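Local atomic coordinates of periplasmic His/Glu/Gln/Arg/opine family-binding protein (Silicibacter pomeroyi, PDB entry 3I6V), a protein that binds lysine between its two lobes and probably serves as the periplasmic solute-binding component of an amino-acid ABC transporter. Residues Pro90-Ser95 and Phe150-Tyr155. Residues are numbered along the deposited sequence; the frame is centred on the assembly and turned at random.
Sequences PPTASS and FADRDY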
loop_
_atom_site.group_PDB
_atom_site.type_symbol
_atom_site.label_atom_id
_atom_site.label_comp_id
_atom_site.label_asym_id
_atom_site.label_seq_id
_atom_site.Cartn_x
_atom_site.Cartn_y
_atom_site.Cartn_z
ATOM N N PRO A 90 -1.189 -9.448 -6.140
ATOM C CA PRO A 90 -1.186 -9.158 -7.565
ATOM C C PRO A 90 -1.493 -7.684 -7.828
ATOM O O PRO A 90 -2.100 -7.019 -6.958
ATOM C CB PRO A 90 -2.305 -10.083 -8.145
ATOM C CG PRO A 90 -2.347 -11.251 -7.130
ATOM C CD PRO A 90 -2.131 -10.537 -5.791
ATOM N N PRO A 91 -1.076 -7.169 -9.008
ATOM C CA PRO A 91 -1.355 -5.771 -9.326
ATOM C C PRO A 91 -2.849 -5.523 -9.175
ATOM O O PRO A 91 -3.654 -6.333 -9.655
ATOM C CB PRO A 91 -0.927 -5.643 -10.801
ATOM C CG PRO A 91 0.051 -6.784 -11.034
ATOM C CD PRO A 91 -0.398 -7.886 -10.116
ATOM N N THR A 92 -3.234 -4.476 -8.451
ATOM C CA THR A 92 -4.674 -4.104 -8.406
ATOM C C THR A 92 -4.896 -2.644 -8.845
ATOM O O THR A 92 -3.962 -1.848 -8.875
ATOM C CB THR A 92 -5.342 -4.419 -7.042
ATOM O OG1 THR A 92 -4.595 -3.802 -5.991
ATOM C CG2 THR A 92 -5.408 -5.962 -6.781
ATOM N N ALA A 93 -6.132 -2.298 -9.180
ATOM C CA ALA A 93 -6.395 -1.032 -9.823
ATOM C C ALA A 93 -6.239 0.168 -8.894
ATOM O O ALA A 93 -6.212 0.030 -7.657
ATOM C CB ALA A 93 -7.791 -1.047 -10.458
ATOM N N SER A 94 -6.134 1.334 -9.510
ATOM C CA SER A 94 -6.328 2.609 -8.835
ATOM C C SER A 94 -7.651 3.194 -9.333
ATOM O O SER A 94 -8.083 2.892 -10.471
ATOM C CB SER A 94 -5.180 3.540 -9.151
ATOM O OG SER A 94 -3.978 3.059 -8.573
ATOM N N SER A 95 -8.294 4.017 -8.507
ATOM C CA SER A 95 -9.646 4.520 -8.798
ATOM C C SER A 95 -9.831 5.915 -8.265
ATOM O O SER A 95 -9.090 6.357 -7.374
ATOM C CB SER A 95 -10.718 3.643 -8.145
ATOM O OG SER A 95 -10.551 2.287 -8.468
ATOM N N PHE A 150 -7.551 10.169 -5.914
ATOM C CA PHE A 150 -7.114 9.035 -6.744
ATOM C C PHE A 150 -6.179 8.177 -5.896
ATOM O O PHE A 150 -5.150 8.656 -5.434
ATOM C CB PHE A 150 -6.398 9.580 -7.987
ATOM C CG PHE A 150 -6.016 8.526 -9.006
ATOM C CD1 PHE A 150 -7.000 7.775 -9.663
ATOM C CD2 PHE A 150 -4.669 8.315 -9.324
ATOM C CE1 PHE A 150 -6.638 6.812 -10.625
ATOM C CE2 PHE A 150 -4.280 7.374 -10.274
ATOM C CZ PHE A 150 -5.266 6.614 -10.934
ATOM N N ALA A 151 -6.545 6.915 -5.695
ATOM C CA ALA A 151 -5.851 6.058 -4.748
ATOM C C ALA A 151 -6.056 4.619 -5.103
ATOM O O ALA A 151 -6.799 4.289 -6.022
ATOM C CB ALA A 151 -6.397 6.318 -3.282
ATOM N N ASP A 152 -5.424 3.748 -4.336
ATOM C CA ASP A 152 -5.536 2.322 -4.543
ATOM C C ASP A 152 -6.973 1.886 -4.306
ATOM O O ASP A 152 -7.606 2.306 -3.293
ATOM C CB ASP A 152 -4.626 1.638 -3.554
ATOM C CG ASP A 152 -4.648 0.171 -3.677
ATOM O OD1 ASP A 152 -3.951 -0.362 -4.573
ATOM O OD2 ASP A 152 -5.332 -0.454 -2.826
ATOM N N ARG A 153 -7.490 1.065 -5.226
ATOM C CA ARG A 153 -8.873 0.643 -5.188
ATOM C C ARG A 153 -9.156 -0.166 -3.917
ATOM O O ARG A 153 -10.227 -0.013 -3.309
ATOM C CB ARG A 153 -9.270 -0.184 -6.421
ATOM C CG ARG A 153 -10.788 -0.522 -6.437
ATOM C CD ARG A 153 -11.270 -1.248 -7.721
ATOM N NE ARG A 153 -12.660 -1.609 -7.504
ATOM C CZ ARG A 153 -13.693 -0.803 -7.734
ATOM N NH1 ARG A 153 -13.522 0.412 -8.258
ATOM N NH2 ARG A 153 -14.914 -1.233 -7.469
ATOM N N ASP A 154 -8.229 -1.028 -3.514
ATOM C CA ASP A 154 -8.490 -1.814 -2.328
ATOM C C ASP A 154 -8.499 -1.013 -1.028
ATOM O O ASP A 154 -9.150 -1.425 -0.052
ATOM C CB ASP A 154 -7.592 -3.037 -2.257
ATOM C CG ASP A 154 -7.955 -4.064 -3.331
ATOM O OD1 ASP A 154 -8.912 -3.817 -4.101
ATOM O OD2 ASP A 154 -7.283 -5.092 -3.412
ATOM N N TYR A 155 -7.801 0.126 -1.028
ATOM C CA TYR A 155 -7.860 1.043 0.090
ATOM C C TYR A 155 -9.251 1.724 0.078
ATOM O O TYR A 155 -9.919 1.871 1.137
ATOM C CB TYR A 155 -6.736 2.084 -0.009
ATOM C CG TYR A 155 -6.867 3.227 0.988
ATOM C CD1 TYR A 155 -6.705 3.015 2.368
ATOM C CD2 TYR A 155 -7.154 4.514 0.548
ATOM C CE1 TYR A 155 -6.823 4.090 3.285
ATOM C CE2 TYR A 155 -7.271 5.569 1.426
ATOM C CZ TYR A 155 -7.130 5.359 2.787
ATOM O OH TYR A 155 -7.300 6.448 3.607
#
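With CG of Phe150 anti to the backbone N (chi1 -174°), its ring swings across to Ser94, where CZ lies 3.6 Å from Ser94 CB, and CD1 reaches Ser95 O obliquely. The same first torsion in Arg153, followed by an extended chain as far as NE, runs the methylenes alongside Ser95: its CG passes 3.5 Å from Ser95 OG, which meets the guanidinium at its edge. Asp173 receives both polar ends, through a salt bridge from Arg153 NH1 and a hydrogen bond with Ser95 OG.

In the backbone, Ser95 and Ala151 form an antiparallel hydrogen-bonded pair, Ser95 N to Ala151 O at 2.9 Å and Ala151 N to Ser95 O at 3.1 Å. One more backbone bond follows beyond the last bridge: Arg153 N, in the first residue of the helix, donates to Ala93 O at 2.9 Å. Asp152 marks the change as N-cap: its OD2 accepts from Tyr155 N (3.1 Å) on the anti side and also bonds Tyr18 OH. An alanine in place of Phe150 would probably open a gap beside Ser94 CB and leave the stacked ring of Tyr120 without its mate.

The side chain of the capping Asp152 lies about 5 Å from the bound lysine, and the 90-95 segment, coming over from the other lobe to join strand 148-152 there, is consistent with one of the hinge crossings of a two-lobed family 3 solute-binding protein.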